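Local coordinates for protein collagen adhesin (Staphylococcus aureus, PDB 2F68) that is a staphylococcal adhesin that binds collagen, probably by closing its two extracellular domains around it in a 'collagen hug', at residues A[217-220]-A[221-225]. Sequence-based numbering, arbitrary orientation.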
ATOM      1  N   SER A 217      -5.206 -22.907  10.533  1.00 26.54           N
ATOM      2  CA  SER A 217      -5.376 -23.303  11.931  1.00 26.18           C
ATOM      3  C   SER A 217      -4.899 -22.227  12.913  1.00 26.00           C
ATOM      4  O   SER A 217      -4.749 -22.494  14.108  1.00 25.63           O
ATOM      5  CB  SER A 217      -4.648 -24.627  12.195  1.00 25.84           C
ATOM      6  OG  SER A 217      -3.260 -24.511  11.933  1.00 28.47           O
ATOM      7  N   ALA A 218      -4.683 -21.014  12.404  1.00 25.72           N
ATOM      8  CA  ALA A 218      -4.152 -19.896  13.192  1.00 26.31           C
ATOM      9  C   ALA A 218      -4.995 -19.546  14.420  1.00 25.68           C
ATOM     10  O   ALA A 218      -4.452 -19.291  15.496  1.00 26.45           O
ATOM     11  CB  ALA A 218      -3.966 -18.667  12.307  1.00 26.86           C
ATOM     12  N   ILE A 219      -6.317 -19.536  14.251  1.00 25.33           N
ATOM     13  CA  ILE A 219      -7.244 -19.227  15.341  1.00 26.06           C
ATOM     14  C   ILE A 219      -7.366 -20.409  16.308  1.00 26.81           C
ATOM     15  O   ILE A 219      -7.397 -20.220  17.526  1.00 25.77           O
ATOM     16  CB  ILE A 219      -8.645 -18.818  14.808  1.00 25.57           C
ATOM     17  CG1 ILE A 219      -8.522 -17.698  13.768  1.00 24.94           C
ATOM     18  CG2 ILE A 219      -9.566 -18.394  15.956  1.00 26.60           C
ATOM     19  CD1 ILE A 219      -9.729 -17.552  12.858  1.00 25.04           C
ATOM     20  N   THR A 220      -7.423 -21.618  15.751  1.00 26.89           N
ATOM     21  CA  THR A 220      -7.551 -22.848  16.537  1.00 28.48           C
ATOM     22  C   THR A 220      -6.324 -23.088  17.424  1.00 27.77           C
ATOM     23  O   THR A 220      -6.461 -23.479  18.584  1.00 28.34           O
ATOM     24  CB  THR A 220      -7.796 -24.080  15.629  1.00 28.64           C
ATOM     25  OG1 THR A 220      -8.763 -23.754  14.622  1.00 29.71           O
ATOM     26  CG2 THR A 220      -8.303 -25.268  16.443  1.00 31.87           C
ATOM     27  N   ASP A 221      -5.136 -22.840  16.873  1.00 27.62           N
ATOM     28  CA  ASP A 221      -3.881 -23.011  17.608  1.00 26.62           C
ATOM     29  C   ASP A 221      -3.680 -21.945  18.685  1.00 26.85           C
ATOM     30  O   ASP A 221      -3.037 -22.202  19.705  1.00 25.80           O
ATOM     31  CB  ASP A 221      -2.684 -23.024  16.649  1.00 26.99           C
ATOM     32  CG  ASP A 221      -2.675 -24.240  15.732  1.00 29.13           C
ATOM     33  OD1 ASP A 221      -3.120 -25.328  16.159  1.00 32.21           O
ATOM     34  OD2 ASP A 221      -2.212 -24.106  14.579  1.00 29.22           O
ATOM     35  N   PHE A 222      -4.228 -20.753  18.449  1.00 25.83           N
ATOM     36  CA  PHE A 222      -4.158 -19.651  19.409  1.00 24.64           C
ATOM     37  C   PHE A 222      -5.061 -19.904  20.616  1.00 25.26           C
ATOM     38  O   PHE A 222      -4.659 -19.675  21.757  1.00 26.51           O
ATOM     39  CB  PHE A 222      -4.527 -18.323  18.732  1.00 24.02           C
ATOM     40  CG  PHE A 222      -4.373 -17.117  19.622  1.00 23.54           C
ATOM     41  CD1 PHE A 222      -3.148 -16.462  19.724  1.00 23.65           C
ATOM     42  CD2 PHE A 222      -5.454 -16.629  20.352  1.00 24.27           C
ATOM     43  CE1 PHE A 222      -3.001 -15.344  20.544  1.00 27.28           C
ATOM     44  CE2 PHE A 222      -5.318 -15.512  21.175  1.00 24.98           C
ATOM     45  CZ  PHE A 222      -4.088 -14.869  21.270  1.00 23.76           C
ATOM     46  N   GLU A 223      -6.277 -20.380  20.352  1.00 27.40           N
ATOM     47  CA  GLU A 223      -7.264 -20.641  21.401  1.00 28.33           C
ATOM     48  C   GLU A 223      -6.920 -21.869  22.248  1.00 29.90           C
ATOM     49  O   GLU A 223      -7.349 -21.975  23.399  1.00 29.39           O
ATOM     50  CB  GLU A 223      -8.667 -20.781  20.799  1.00 29.59           C
ATOM     51  CG  GLU A 223      -9.251 -19.474  20.266  1.00 26.97           C
ATOM     52  CD  GLU A 223     -10.641 -19.633  19.663  1.00 29.14           C
ATOM     53  OE1 GLU A 223     -11.257 -20.709  19.823  1.00 33.42           O
ATOM     54  OE2 GLU A 223     -11.121 -18.670  19.027  1.00 26.37           O
ATOM     55  N   LYS A 224      -6.147 -22.789  21.672  1.00 30.01           N
ATOM     56  CA  LYS A 224      -5.686 -23.981  22.386  1.00 31.20           C
ATOM     57  C   LYS A 224      -4.489 -23.677  23.287  1.00 29.72           C
ATOM     58  O   LYS A 224      -4.418 -24.167  24.416  1.00 29.06           O
ATOM     59  CB  LYS A 224      -5.341 -25.106  21.407  1.00 31.46           C
ATOM     60  CG  LYS A 224      -6.547 -25.870  20.881  1.00 36.54           C
ATOM     61  CD  LYS A 224      -6.127 -26.958  19.904  1.00 41.50           C
ATOM     62  CE  LYS A 224      -7.328 -27.724  19.363  1.00 44.62           C
ATOM     63  NZ  LYS A 224      -7.977 -28.579  20.397  1.00 46.96           N
ATOM     64  N   ALA A 225      -3.554 -22.875  22.779  1.00 28.84           N
ATOM     65  CA  ALA A 225      -2.370 -22.470  23.539  1.00 28.67           C
ATOM     66  C   ALA A 225      -2.722 -21.469  24.638  1.00 28.91           C
ATOM     67  O   ALA A 225      -2.077 -21.439  25.688  1.00 28.46           O
ATOM     68  CB  ALA A 225      -1.314 -21.894  22.611  1.00 29.10           C
TER
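Ser217 OG approaches the Asp221 carboxylate obliquely, from above its plane. The methyl CG2 of Ile219 lies over one face of the Glu223 carboxylate, 3.5 Å from Glu223 OE2. Ser217 OG donates a hydrogen bond to Asp221 OD2 at 2.9 Å, and the donor lies 38° out of the carboxylate plane. Ser217 OG stands between its own backbone N and carbonyl carbon (chi1 60°), and this turns the hydroxyl to Asp221 one helical turn on. The backbone joins the same two residues, since Asp221 N bonds to Ser217 O at 2.8 Å. Asp221 OD2 also comes within 3.0 Å of Ser217 O. Both are acceptors and probably repel, an effect the Ser217 hydroxyl may offset. Ser217 occupies the N-cap position, but its side chain makes no capping bond.

The side chains of Ile219 and Glu223 run alongside each other and point the same way. Beneath them Glu223 N bonds to Ile219 O at 3.0 Å. Thr220 and Lys224 repeat this pairing on the exposed side. There the methyl CG2 of Thr220 rests against Lys224 CE at 3.9 Å, and Lys224 N bonds to Thr220 O. Phe222 N makes a weak bond to Ala218 O. In Phe222 CG is anti to the backbone N (chi1 -175°), which sends the ring off the helix to Ile203, Val205 and Ile231.

The backbone bonds are i to i+4, from the N-cap Ser217 through the short helix 218-225, which follows strand 211-213 in the collagen-binding domain. Glu223 OE2 accepts a hydrogen bond from Ile231 N. Ile219 and Phe222 pack on strands 194-207 and 230-234, which belong to two different sheets, while Asp221 touches Tyr213 of strand 211-213.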